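Local coordinates for nucleoside-diphosphate sugar epimerase (SulA family) (Corynebacterium glutamicum, PDB 3OH8), which belongs to the NAD-dependent epimerase/dehydratase family and probably acts on nucleoside-diphosphate sugars, at residues 156-161 with 307-312; 174-179 with 184-189; 235-240 with 247-252. All blocks are in the same frame, centred on the assembly; numbering follows the deposited sequence.

Contact 1. Residues 156-161 with 307-312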
ATOM      1  N   ARG A 156      10.990  -5.200  -3.580  1.00 18.09           N
ATOM      2  CA  ARG A 156      11.284  -5.284  -2.148  1.00 19.71           C
ATOM      3  C   ARG A 156      11.278  -3.930  -1.447  1.00 21.71           C
ATOM      4  O   ARG A 156      11.327  -3.865  -0.215  1.00 21.14           O
ATOM      5  CB  ARG A 156      12.624  -5.969  -1.931  1.00 20.04           C
ATOM      6  CG  ARG A 156      12.603  -7.427  -2.342  1.00 24.86           C
ATOM      7  CD  ARG A 156      13.995  -8.039  -2.300  1.00 23.84           C
ATOM      8  NE  ARG A 156      13.923  -9.475  -2.541  1.00 23.58           N
ATOM      9  CZ  ARG A 156      14.982 -10.259  -2.695  1.00 25.68           C
ATOM     10  NH1 ARG A 156      16.201  -9.736  -2.632  1.00 21.38           N
ATOM     11  NH2 ARG A 156      14.816 -11.562  -2.912  1.00 24.94           N
ATOM     12  N   GLY A 157      11.242  -2.856  -2.227  1.00 18.33           N
ATOM     13  CA  GLY A 157      11.217  -1.504  -1.674  1.00 20.87           C
ATOM     14  C   GLY A 157       9.851  -1.176  -1.095  1.00 20.87           C
ATOM     15  O   GLY A 157       8.936  -1.992  -1.177  1.00 18.17           O
ATOM     16  N   LEU A 158       9.712   0.016  -0.518  1.00 22.29           N
ATOM     17  CA  LEU A 158       8.458   0.474   0.092  1.00 23.57           C
ATOM     18  C   LEU A 158       7.230   0.270  -0.810  1.00 18.76           C
ATOM     19  O   LEU A 158       6.254  -0.380  -0.438  1.00 17.22           O
ATOM     20  CB  LEU A 158       8.581   1.970   0.427  1.00 27.70           C
ATOM     21  CG  LEU A 158       8.099   2.508   1.784  1.00 36.20           C
ATOM     22  CD1 LEU A 158       7.738   4.008   1.699  1.00 34.25           C
ATOM     23  CD2 LEU A 158       6.933   1.717   2.291  1.00 35.12           C
ATOM     24  N   VAL A 159       7.286   0.832  -2.007  1.00 12.39           N
ATOM     25  CA  VAL A 159       6.134   0.820  -2.886  1.00 17.83           C
ATOM     26  C   VAL A 159       5.984  -0.553  -3.538  1.00 18.03           C
ATOM     27  O   VAL A 159       4.874  -1.095  -3.637  1.00 18.73           O
ATOM     28  CB  VAL A 159       6.272   1.938  -3.946  1.00 22.75           C
ATOM     29  CG1 VAL A 159       5.155   1.846  -4.986  1.00 21.13           C
ATOM     30  CG2 VAL A 159       6.272   3.298  -3.256  1.00 19.15           C
ATOM     31  N   GLY A 160       7.110  -1.125  -3.958  1.00 16.08           N
ATOM     32  CA  GLY A 160       7.107  -2.413  -4.622  1.00 15.49           C
ATOM     33  C   GLY A 160       6.502  -3.516  -3.767  1.00 16.93           C
ATOM     34  O   GLY A 160       5.772  -4.357  -4.264  1.00 18.27           O
ATOM     35  N   ARG A 161       6.824  -3.522  -2.481  1.00 16.33           N
ATOM     36  CA  ARG A 161       6.353  -4.570  -1.599  1.00 15.93           C
ATOM     37  C   ARG A 161       4.845  -4.428  -1.406  1.00 13.67           C
ATOM     38  O   ARG A 161       4.122  -5.418  -1.382  1.00 12.46           O
ATOM     39  CB  ARG A 161       7.090  -4.508  -0.258  1.00 22.56           C
ATOM     40  CG  ARG A 161       7.081  -5.778   0.539  1.00 37.97           C
ATOM     41  CD  ARG A 161       8.074  -5.702   1.697  1.00 48.89           C
ATOM     42  NE  ARG A 161       7.956  -6.858   2.589  1.00 62.20           N
ATOM     43  CZ  ARG A 161       8.582  -6.978   3.760  1.00 68.13           C
ATOM     44  NH1 ARG A 161       9.381  -6.011   4.196  1.00 67.76           N
ATOM     45  NH2 ARG A 161       8.407  -8.068   4.499  1.00 69.03           N
ATOM     46  N   ALA A 307       5.519   9.857  -1.291  1.00 16.55           N
ATOM     47  CA  ALA A 307       4.636   8.810  -0.812  1.00 16.47           C
ATOM     48  C   ALA A 307       4.607   8.795   0.708  1.00 16.51           C
ATOM     49  O   ALA A 307       5.653   8.791   1.367  1.00 19.09           O
ATOM     50  CB  ALA A 307       5.078   7.466  -1.364  1.00 14.23           C
ATOM     51  N   LEU A 308       3.405   8.809   1.272  1.00 17.41           N
ATOM     52  CA  LEU A 308       3.271   8.827   2.719  1.00 16.32           C
ATOM     53  C   LEU A 308       2.944   7.434   3.214  1.00 18.93           C
ATOM     54  O   LEU A 308       1.894   6.874   2.874  1.00 15.26           O
ATOM     55  CB  LEU A 308       2.190   9.808   3.172  1.00 16.05           C
ATOM     56  CG  LEU A 308       2.344  11.247   2.676  1.00 16.30           C
ATOM     57  CD1 LEU A 308       1.259  12.097   3.306  1.00 17.16           C
ATOM     58  CD2 LEU A 308       3.736  11.802   2.997  1.00 16.74           C
ATOM     59  N   SER A 309       3.850   6.890   4.021  1.00 16.54           N
ATOM     60  CA  SER A 309       3.695   5.552   4.583  1.00 17.14           C
ATOM     61  C   SER A 309       4.127   5.562   6.036  1.00 17.59           C
ATOM     62  O   SER A 309       5.109   6.219   6.398  1.00 16.10           O
ATOM     63  CB  SER A 309       4.542   4.542   3.804  1.00 18.84           C
ATOM     64  OG  SER A 309       4.701   3.342   4.543  1.00 16.65           O
ATOM     65  N   GLY A 310       3.405   4.820   6.867  1.00 15.25           N
ATOM     66  CA  GLY A 310       3.774   4.700   8.264  1.00 18.36           C
ATOM     67  C   GLY A 310       5.053   3.902   8.452  1.00 20.48           C
ATOM     68  O   GLY A 310       5.723   4.023   9.472  1.00 21.71           O
ATOM     69  N   ARG A 311       5.414   3.076   7.479  1.00 20.03           N
ATOM     70  CA  ARG A 311       6.545   2.185   7.717  1.00 19.20           C
ATOM     71  C   ARG A 311       7.863   2.586   7.055  1.00 25.16           C
ATOM     72  O   ARG A 311       8.864   1.897   7.217  1.00 25.45           O
ATOM     73  CB  ARG A 311       6.205   0.723   7.407  1.00 23.57           C
ATOM     74  CG  ARG A 311       5.672   0.452   6.029  1.00 25.58           C
ATOM     75  CD  ARG A 311       5.651  -1.054   5.747  1.00 24.04           C
ATOM     76  NE  ARG A 311       4.733  -1.791   6.617  1.00 26.37           N
ATOM     77  CZ  ARG A 311       3.448  -2.001   6.341  1.00 27.89           C
ATOM     78  NH1 ARG A 311       2.923  -1.508   5.227  1.00 23.12           N
ATOM     79  NH2 ARG A 311       2.687  -2.704   7.177  1.00 26.76           N
ATOM     80  N   GLY A 312       7.887   3.697   6.333  1.00 20.25           N
ATOM     81  CA  GLY A 312       9.133   4.080   5.697  1.00 21.42           C
ATOM     82  C   GLY A 312       8.969   5.353   4.922  1.00 23.75           C
ATOM     83  O   GLY A 312       7.883   5.908   4.878  1.00 20.46           O
TER

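Contact 2. Residues 174-179 with 184-189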
ATOM      1  N   VAL A 174       2.892 -12.343  -9.687  1.00 13.39           N
ATOM      2  CA  VAL A 174       4.018 -11.419  -9.722  1.00 13.95           C
ATOM      3  C   VAL A 174       5.317 -12.189  -9.929  1.00 21.74           C
ATOM      4  O   VAL A 174       5.582 -13.166  -9.232  1.00 22.12           O
ATOM      5  CB  VAL A 174       4.118 -10.595  -8.417  1.00 16.77           C
ATOM      6  CG1 VAL A 174       5.365  -9.707  -8.428  1.00 10.35           C
ATOM      7  CG2 VAL A 174       2.881  -9.745  -8.243  1.00 18.40           C
ATOM      8  N   ILE A 175       6.106 -11.771 -10.913  1.00 20.11           N
ATOM      9  CA  ILE A 175       7.464 -12.264 -11.042  1.00 21.13           C
ATOM     10  C   ILE A 175       8.404 -11.180 -10.542  1.00 23.65           C
ATOM     11  O   ILE A 175       8.554 -10.137 -11.173  1.00 19.20           O
ATOM     12  CB  ILE A 175       7.834 -12.601 -12.488  1.00 17.97           C
ATOM     13  CG1 ILE A 175       6.865 -13.639 -13.062  1.00 19.88           C
ATOM     14  CG2 ILE A 175       9.266 -13.119 -12.536  1.00 19.01           C
ATOM     15  CD1 ILE A 175       7.025 -13.851 -14.568  1.00 20.41           C
ATOM     16  N   GLN A 176       9.027 -11.425  -9.397  1.00 15.12           N
ATOM     17  CA  GLN A 176       9.896 -10.430  -8.802  1.00 19.80           C
ATOM     18  C   GLN A 176      11.280 -10.494  -9.442  1.00 19.46           C
ATOM     19  O   GLN A 176      11.926 -11.556  -9.453  1.00 17.15           O
ATOM     20  CB  GLN A 176       9.974 -10.625  -7.288  1.00 22.37           C
ATOM     21  CG  GLN A 176       8.649 -10.371  -6.575  1.00 22.43           C
ATOM     22  CD  GLN A 176       8.697 -10.702  -5.095  1.00 22.74           C
ATOM     23  OE1 GLN A 176       7.985 -11.593  -4.628  1.00 23.85           O
ATOM     24  NE2 GLN A 176       9.533  -9.987  -4.349  1.00 23.18           N
ATOM     25  N   LEU A 177      11.705  -9.368 -10.010  1.00 15.75           N
ATOM     26  CA  LEU A 177      13.048  -9.260 -10.587  1.00 16.08           C
ATOM     27  C   LEU A 177      13.948  -8.641  -9.541  1.00 19.07           C
ATOM     28  O   LEU A 177      13.838  -7.455  -9.256  1.00 16.84           O
ATOM     29  CB  LEU A 177      13.033  -8.392 -11.855  1.00 17.29           C
ATOM     30  CG  LEU A 177      11.904  -8.764 -12.832  1.00 19.95           C
ATOM     31  CD1 LEU A 177      11.845  -7.846 -14.065  1.00 16.22           C
ATOM     32  CD2 LEU A 177      11.998 -10.233 -13.248  1.00 15.37           C
ATOM     33  N   VAL A 178      14.832  -9.443  -8.953  1.00 15.82           N
ATOM     34  CA  VAL A 178      15.577  -8.979  -7.784  1.00 16.35           C
ATOM     35  C   VAL A 178      17.073  -8.853  -8.020  1.00 15.84           C
ATOM     36  O   VAL A 178      17.653  -9.544  -8.863  1.00 17.63           O
ATOM     37  CB  VAL A 178      15.307  -9.876  -6.543  1.00 18.35           C
ATOM     38  CG1 VAL A 178      13.813  -9.877  -6.220  1.00 19.73           C
ATOM     39  CG2 VAL A 178      15.795 -11.293  -6.805  1.00 15.62           C
ATOM     40  N   ARG A 179      17.704  -7.967  -7.267  1.00 17.17           N
ATOM     41  CA  ARG A 179      19.111  -7.685  -7.512  1.00 22.21           C
ATOM     42  C   ARG A 179      20.052  -8.585  -6.723  1.00 21.54           C
ATOM     43  O   ARG A 179      21.251  -8.607  -6.975  1.00 21.01           O
ATOM     44  CB  ARG A 179      19.404  -6.210  -7.279  1.00 26.64           C
ATOM     45  CG  ARG A 179      18.653  -5.319  -8.258  1.00 30.81           C
ATOM     46  CD  ARG A 179      18.996  -3.872  -8.075  1.00 39.90           C
ATOM     47  NE  ARG A 179      18.997  -3.499  -6.668  1.00 50.25           N
ATOM     48  CZ  ARG A 179      19.927  -2.730  -6.109  1.00 60.50           C
ATOM     49  NH1 ARG A 179      20.923  -2.257  -6.848  1.00 61.25           N
ATOM     50  NH2 ARG A 179      19.863  -2.440  -4.814  1.00 65.72           N
ATOM     51  N   PRO A 184      13.083 -18.939  -4.839  1.00 26.62           N
ATOM     52  CA  PRO A 184      12.513 -19.736  -5.931  1.00 24.89           C
ATOM     53  C   PRO A 184      11.336 -18.996  -6.558  1.00 26.28           C
ATOM     54  O   PRO A 184      10.542 -18.413  -5.826  1.00 23.99           O
ATOM     55  CB  PRO A 184      12.022 -21.000  -5.217  1.00 30.44           C
ATOM     56  CG  PRO A 184      12.902 -21.110  -4.010  1.00 32.59           C
ATOM     57  CD  PRO A 184      13.241 -19.712  -3.595  1.00 25.88           C
ATOM     58  N   GLY A 185      11.234 -19.006  -7.885  1.00 27.89           N
ATOM     59  CA  GLY A 185      10.179 -18.277  -8.568  1.00 27.86           C
ATOM     60  C   GLY A 185      10.529 -16.811  -8.796  1.00 25.33           C
ATOM     61  O   GLY A 185       9.846 -16.121  -9.557  1.00 24.97           O
ATOM     62  N   LYS A 186      11.571 -16.324  -8.120  1.00 17.30           N
ATOM     63  CA  LYS A 186      12.090 -14.980  -8.399  1.00 22.76           C
ATOM     64  C   LYS A 186      13.182 -15.060  -9.460  1.00 24.83           C
ATOM     65  O   LYS A 186      13.750 -16.136  -9.690  1.00 23.81           O
ATOM     66  CB  LYS A 186      12.659 -14.325  -7.136  1.00 23.81           C
ATOM     67  CG  LYS A 186      11.661 -14.173  -5.996  1.00 23.82           C
ATOM     68  CD  LYS A 186      12.273 -13.371  -4.830  1.00 22.32           C
ATOM     69  CE  LYS A 186      11.117 -12.900  -3.941  1.00 24.59           C
ATOM     70  NZ  LYS A 186      11.534 -12.021  -2.784  1.00 37.10           N
ATOM     71  N   ARG A 187      13.491 -13.923 -10.088  1.00 20.78           N
ATOM     72  CA  ARG A 187      14.515 -13.887 -11.124  1.00 17.59           C
ATOM     73  C   ARG A 187      15.591 -12.847 -10.850  1.00 21.84           C
ATOM     74  O   ARG A 187      15.295 -11.713 -10.472  1.00 20.72           O
ATOM     75  CB  ARG A 187      13.882 -13.635 -12.483  1.00 22.83           C
ATOM     76  CG  ARG A 187      13.004 -14.773 -12.927  1.00 27.02           C
ATOM     77  CD  ARG A 187      12.309 -14.471 -14.224  1.00 24.46           C
ATOM     78  NE  ARG A 187      11.322 -15.503 -14.522  1.00 25.02           N
ATOM     79  CZ  ARG A 187      10.485 -15.452 -15.548  1.00 25.39           C
ATOM     80  NH1 ARG A 187      10.512 -14.408 -16.375  1.00 19.73           N
ATOM     81  NH2 ARG A 187       9.617 -16.438 -15.738  1.00 30.42           N
ATOM     82  N   PHE A 188      16.842 -13.251 -11.050  1.00 17.11           N
ATOM     83  CA  PHE A 188      17.973 -12.371 -10.856  1.00 16.77           C
ATOM     84  C   PHE A 188      18.031 -11.297 -11.937  1.00 17.10           C
ATOM     85  O   PHE A 188      18.042 -11.586 -13.142  1.00 15.54           O
ATOM     86  CB  PHE A 188      19.287 -13.173 -10.833  1.00 15.26           C
ATOM     87  CG  PHE A 188      20.506 -12.322 -10.657  1.00 17.89           C
ATOM     88  CD1 PHE A 188      20.862 -11.855  -9.404  1.00 20.91           C
ATOM     89  CD2 PHE A 188      21.298 -11.980 -11.746  1.00 17.71           C
ATOM     90  CE1 PHE A 188      21.995 -11.065  -9.235  1.00 24.29           C
ATOM     91  CE2 PHE A 188      22.428 -11.180 -11.582  1.00 19.93           C
ATOM     92  CZ  PHE A 188      22.776 -10.723 -10.330  1.00 21.00           C
ATOM     93  N   TRP A 189      18.065 -10.047 -11.498  1.00 18.52           N
ATOM     94  CA  TRP A 189      18.129  -8.935 -12.430  1.00 15.63           C
ATOM     95  C   TRP A 189      19.460  -8.215 -12.288  1.00 18.58           C
ATOM     96  O   TRP A 189      19.771  -7.687 -11.224  1.00 15.52           O
ATOM     97  CB  TRP A 189      16.973  -7.966 -12.182  1.00 14.61           C
ATOM     98  CG  TRP A 189      17.071  -6.678 -12.958  1.00 15.78           C
ATOM     99  CD1 TRP A 189      17.321  -6.538 -14.291  1.00 17.84           C
ATOM    100  CD2 TRP A 189      16.888  -5.355 -12.440  1.00 16.66           C
ATOM    101  NE1 TRP A 189      17.316  -5.202 -14.638  1.00 17.26           N
ATOM    102  CE2 TRP A 189      17.052  -4.459 -13.516  1.00 20.56           C
ATOM    103  CE3 TRP A 189      16.596  -4.843 -11.170  1.00 15.36           C
ATOM    104  CZ2 TRP A 189      16.939  -3.077 -13.358  1.00 18.84           C
ATOM    105  CZ3 TRP A 189      16.483  -3.474 -11.019  1.00 19.25           C
ATOM    106  CH2 TRP A 189      16.661  -2.609 -12.104  1.00 19.71           C
TER
HETATM  107  O   HOH W   1       8.662 -13.971  -8.186  1.00 21.34           O
HETATM  108  O   HOH W   2      21.952  -7.335  -9.475  1.00 20.70           O

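Contact 3. Residues 235-240 with 247-252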
ATOM      1  N   PHE A 235      17.562  -0.821 -20.992  1.00 14.56           N
ATOM      2  CA  PHE A 235      17.775  -2.234 -21.257  1.00 16.84           C
ATOM      3  C   PHE A 235      16.488  -3.010 -21.003  1.00 15.94           C
ATOM      4  O   PHE A 235      16.138  -3.920 -21.751  1.00 19.89           O
ATOM      5  CB  PHE A 235      18.960  -2.775 -20.445  1.00 17.92           C
ATOM      6  CG  PHE A 235      20.277  -2.085 -20.763  1.00 23.95           C
ATOM      7  CD1 PHE A 235      20.437  -1.392 -21.956  1.00 25.82           C
ATOM      8  CD2 PHE A 235      21.343  -2.129 -19.873  1.00 19.36           C
ATOM      9  CE1 PHE A 235      21.643  -0.757 -22.262  1.00 29.55           C
ATOM     10  CE2 PHE A 235      22.549  -1.505 -20.170  1.00 24.65           C
ATOM     11  CZ  PHE A 235      22.697  -0.814 -21.368  1.00 24.20           C
ATOM     12  N   LEU A 236      15.761  -2.625 -19.965  1.00 14.15           N
ATOM     13  CA  LEU A 236      14.476  -3.266 -19.687  1.00 18.21           C
ATOM     14  C   LEU A 236      13.480  -2.947 -20.817  1.00 17.44           C
ATOM     15  O   LEU A 236      12.738  -3.816 -21.280  1.00 18.52           O
ATOM     16  CB  LEU A 236      13.924  -2.782 -18.344  1.00 19.71           C
ATOM     17  CG  LEU A 236      13.936  -3.653 -17.076  1.00 26.05           C
ATOM     18  CD1 LEU A 236      14.318  -5.132 -17.306  1.00 21.14           C
ATOM     19  CD2 LEU A 236      14.804  -3.013 -16.045  1.00 23.83           C
ATOM     20  N   ALA A 237      13.459  -1.694 -21.251  1.00 19.60           N
ATOM     21  CA  ALA A 237      12.557  -1.290 -22.332  1.00 18.19           C
ATOM     22  C   ALA A 237      12.823  -2.099 -23.599  1.00 16.75           C
ATOM     23  O   ALA A 237      11.894  -2.481 -24.312  1.00 15.98           O
ATOM     24  CB  ALA A 237      12.674   0.199 -22.606  1.00 21.53           C
ATOM     25  N   GLU A 238      14.092  -2.378 -23.868  1.00 17.36           N
ATOM     26  CA  GLU A 238      14.440  -3.203 -25.017  1.00 18.34           C
ATOM     27  C   GLU A 238      13.867  -4.601 -24.887  1.00 20.67           C
ATOM     28  O   GLU A 238      13.356  -5.156 -25.858  1.00 19.31           O
ATOM     29  CB  GLU A 238      15.963  -3.247 -25.215  1.00 18.89           C
ATOM     30  CG  GLU A 238      16.519  -1.897 -25.660  1.00 21.11           C
ATOM     31  CD  GLU A 238      18.034  -1.852 -25.739  1.00 28.92           C
ATOM     32  OE1 GLU A 238      18.690  -2.847 -25.370  1.00 28.68           O
ATOM     33  OE2 GLU A 238      18.568  -0.808 -26.163  1.00 29.67           O
ATOM     34  N   LEU A 239      13.956  -5.181 -23.691  1.00 19.29           N
ATOM     35  CA  LEU A 239      13.390  -6.501 -23.475  1.00 22.33           C
ATOM     36  C   LEU A 239      11.879  -6.455 -23.673  1.00 22.03           C
ATOM     37  O   LEU A 239      11.289  -7.382 -24.229  1.00 19.40           O
ATOM     38  CB  LEU A 239      13.743  -7.034 -22.086  1.00 24.61           C
ATOM     39  CG  LEU A 239      15.222  -7.346 -21.837  1.00 21.71           C
ATOM     40  CD1 LEU A 239      15.426  -7.847 -20.408  1.00 21.92           C
ATOM     41  CD2 LEU A 239      15.756  -8.358 -22.857  1.00 20.22           C
ATOM     42  N   VAL A 240      11.253  -5.371 -23.228  1.00 20.18           N
ATOM     43  CA  VAL A 240       9.824  -5.220 -23.434  1.00 20.94           C
ATOM     44  C   VAL A 240       9.556  -5.194 -24.938  1.00 20.58           C
ATOM     45  O   VAL A 240       8.675  -5.889 -25.439  1.00 22.54           O
ATOM     46  CB  VAL A 240       9.270  -3.945 -22.758  1.00 17.48           C
ATOM     47  CG1 VAL A 240       7.830  -3.701 -23.182  1.00 19.06           C
ATOM     48  CG2 VAL A 240       9.364  -4.063 -21.246  1.00 17.31           C
ATOM     49  N   THR A 247       3.065  -6.585 -23.122  1.00 18.58           N
ATOM     50  CA  THR A 247       2.232  -5.620 -23.802  1.00 26.06           C
ATOM     51  C   THR A 247       2.465  -4.220 -23.270  1.00 24.08           C
ATOM     52  O   THR A 247       2.107  -3.233 -23.908  1.00 18.52           O
ATOM     53  CB  THR A 247       0.767  -5.999 -23.501  1.00 32.05           C
ATOM     54  OG1 THR A 247       0.333  -7.003 -24.432  1.00 37.43           O
ATOM     55  CG2 THR A 247      -0.147  -4.809 -23.568  1.00 37.41           C
ATOM     56  N   THR A 248       3.061  -4.135 -22.086  1.00 18.16           N
ATOM     57  CA  THR A 248       2.968  -2.911 -21.304  1.00 20.21           C
ATOM     58  C   THR A 248       4.176  -2.678 -20.415  1.00 18.32           C
ATOM     59  O   THR A 248       4.647  -3.604 -19.766  1.00 20.49           O
ATOM     60  CB  THR A 248       1.706  -2.970 -20.415  1.00 18.68           C
ATOM     61  OG1 THR A 248       0.556  -3.180 -21.245  1.00 20.68           O
ATOM     62  CG2 THR A 248       1.536  -1.681 -19.635  1.00 19.63           C
HETATM   63  N   MSE A 249       4.660  -1.433 -20.380  1.00 16.12           N
HETATM   64  CA  MSE A 249       5.699  -1.039 -19.438  1.00 13.75           C
HETATM   65  C   MSE A 249       5.197   0.123 -18.594  1.00 12.83           C
HETATM   66  O   MSE A 249       4.937   1.223 -19.112  1.00 14.72           O
HETATM   67  CB  MSE A 249       7.014  -0.664 -20.156  1.00 14.04           C
HETATM   68  CG  MSE A 249       8.189  -0.364 -19.214  1.00 14.05           C
HETATM   69 SE   MSE A 249       9.773  -0.008 -20.024  1.00 27.53          SE
HETATM   70  CE  MSE A 249      10.834   0.174 -18.605  1.00 23.87           C
ATOM     71  N   ILE A 250       5.013  -0.132 -17.300  1.00 14.65           N
ATOM     72  CA  ILE A 250       4.682   0.924 -16.348  1.00 15.40           C
ATOM     73  C   ILE A 250       5.956   1.321 -15.614  1.00 17.18           C
ATOM     74  O   ILE A 250       6.495   0.536 -14.832  1.00 17.26           O
ATOM     75  CB  ILE A 250       3.642   0.448 -15.306  1.00 17.11           C
ATOM     76  CG1 ILE A 250       2.413  -0.140 -16.007  1.00 18.75           C
ATOM     77  CG2 ILE A 250       3.229   1.609 -14.397  1.00 15.61           C
ATOM     78  CD1 ILE A 250       1.830   0.781 -17.090  1.00 20.04           C
ATOM     79  N   SER A 251       6.440   2.533 -15.858  1.00 14.87           N
ATOM     80  CA  SER A 251       7.760   2.919 -15.379  1.00 16.78           C
ATOM     81  C   SER A 251       7.679   4.027 -14.324  1.00 17.23           C
ATOM     82  O   SER A 251       6.992   5.026 -14.523  1.00 16.41           O
ATOM     83  CB  SER A 251       8.624   3.388 -16.566  1.00 17.88           C
ATOM     84  OG  SER A 251       9.976   3.506 -16.173  1.00 17.57           O
ATOM     85  N   ALA A 252       8.375   3.856 -13.208  1.00 15.63           N
ATOM     86  CA  ALA A 252       8.383   4.884 -12.173  1.00 12.48           C
ATOM     87  C   ALA A 252       8.973   6.185 -12.720  1.00 18.82           C
ATOM     88  O   ALA A 252       9.885   6.165 -13.543  1.00 18.52           O
ATOM     89  CB  ALA A 252       9.184   4.420 -10.969  1.00 11.99           C
TER

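Contact 1. Residues 156-161 with 307-312
Leu-158 carries this small van der Waals contact, setting its two methyl groups against the turn formed by Ser-309, Arg-311 and Gly-312. CD2 meets the hydroxyl of Ser-309, 3.6 Å from OG, and is also touched by the aliphatic CG of Arg-311. CD1 turns to the backbone of Gly-312, 3.7 Å from its carbonyl C, where the absence of a side chain lets the methyl sit against the main chain. The CB of Ser-309 comes about equally near to both methyls, so the leucine fork straddles it. The chi1 of Leu-158, -135°, is far from a staggered value, which points to either a strained fit or an uncertainly modelled side chain.

Behind this first shell, Ser-309 OG accepts the N-H of Arg-311 at 3.0 Å, an ST turn that fixes the bend. With chi1 at 164°, OG stands anti to the serine's own N and can serve this bond and the leucine methyl together. The Arg-311 chain bends at chi3, and its NH2 finds the carbonyl O of Thr-30, while the N-H of Gly-310 is taken by Glu-439 OE1.

Gly-157 is the N-cap of helix 158-169, and its O accepts from Arg-161 N at 2.9 Å. Gly-157 and Gly-160 belong to a GxxGxxG sequence, the glycine-rich turn that receives the dinucleotide pyrophosphate in Rossmann folds, and probably here too. The contact thus joins the start of helix 158-169 to the turn leaving strand 298-308; Ile-342 of helix 342-354 touches both Leu-158 and Ser-309, and Glu-439 of helix 432-440 touches Ser-309.

Contact 2. Residues 174-179 with 184-189
Val-178 O accepts the N-H of Trp-189 at 2.7 Å, the donor tilted 31° from the carbonyl plane, and takes a longer CA-H contact from Phe-188 as well. Two further bonds, whose donors lie closer to the C=O direction, complete the parallel ladder: Arg-187 N gives to Gln-176 O (2.9 Å), and Arg-187 O receives Val-178 N (2.8 Å). Arg-187 therefore bonds to both neighbours of Leu-177, the residue it pairs with, and strand 187-188 is laid along strand 173-178 at the edge of the Rossmann sheet.

Leu-177 and Arg-187 lie side by side on one face, where Leu-177 CB also meets Trp-189 CB at 4.0 Å. The extended Arg-187 chain runs past Ile-175, whose CD1 sits 3.6 Å above the guanidinium plane, near its rim. On the other face the side chains of Lys-186 and Val-178 cross at about a right angle, CD touching CG1. Beyond the ladder, Arg-179 CG touches Trp-189 CE3 (3.6 Å), the two side chains lying side by side, and a water joins Arg-179 O to Trp-189 O.

NH1 of Arg-187 gives to the carbonyl O atoms of Asp-200 and Leu-198, so this charge is probably stabilised by backbone dipoles, with Ile-175 shielding one face.

Contact 3. Residues 235-240 with 247-252
This is buried helix-on-sheet packing, wholly apolar, between helix 222-242 and strand 248-254, which lies in the interior of the Rossmann sheet. The two short segments run nearly antiparallel, at 160°, with their axes 9.3 Å apart at closest approach. A single residue of the strand, Met-249, does the reaching; it is a selenomethionine, the label standing in place of sulfur. Its chain is fully stretched, CG anti to the backbone N (chi1 -175°) and the torsions beyond likewise near 180°, which carries the heavy atom straight out from the strand to the helix surface.

The helix is the connection of a beta-alpha-beta crossover: strand 204-207 precedes it, strand 248-254 follows, and the two strands are parallel neighbours. Leu-236 and Val-240 both reach Leu-205 on the preceding strand, so the helix bridges the pair.

SE lands on Ala-237, 3.8 Å from its CA and 3.9 Å from its CB, where the small side chain lets it come close to the helix backbone. Val-240 CG2 borders SE from one helical turn further on, at 4.3 Å, while the terminal CE extends to Leu-236 CB, also at 4.3 Å. Residues 236, 237 and 240 thus form the patch on which the methionine rests, and the Val-240 N to Leu-236 O bond is part of the helix that sets two of them one turn apart. Met-249 is itself anchored by backbone bonds to Arg-298 and Ala-300 of the next strand. Ile-250 faces the other side of the sheet, packing on Tyr-349 and Ala-352 of helix 342-354.

How the contacts relate
All three contacts reach one Rossmann sheet. Contact 2 lies at its edge, contact 3 against an interior strand, and contact 1 at the glycine-rich turn after strand 149-153, the probable cofactor site. Contacts 1 and 2, centres about 19 Å apart, meet through Arg-156, whose NE packs 3.7 Å from Val-178 CG1; its NH2 is bound to Glu-181 O. Contacts 2 and 3 are about 15 Å apart between centres and join where Trp-189 CZ2 meets Leu-236 CD2 at 3.4 Å. Contacts 1 and 3 do not touch, their nearest atoms lying about 8 Å apart, but strands 298-308 and 248-254 are adjacent in the sheet.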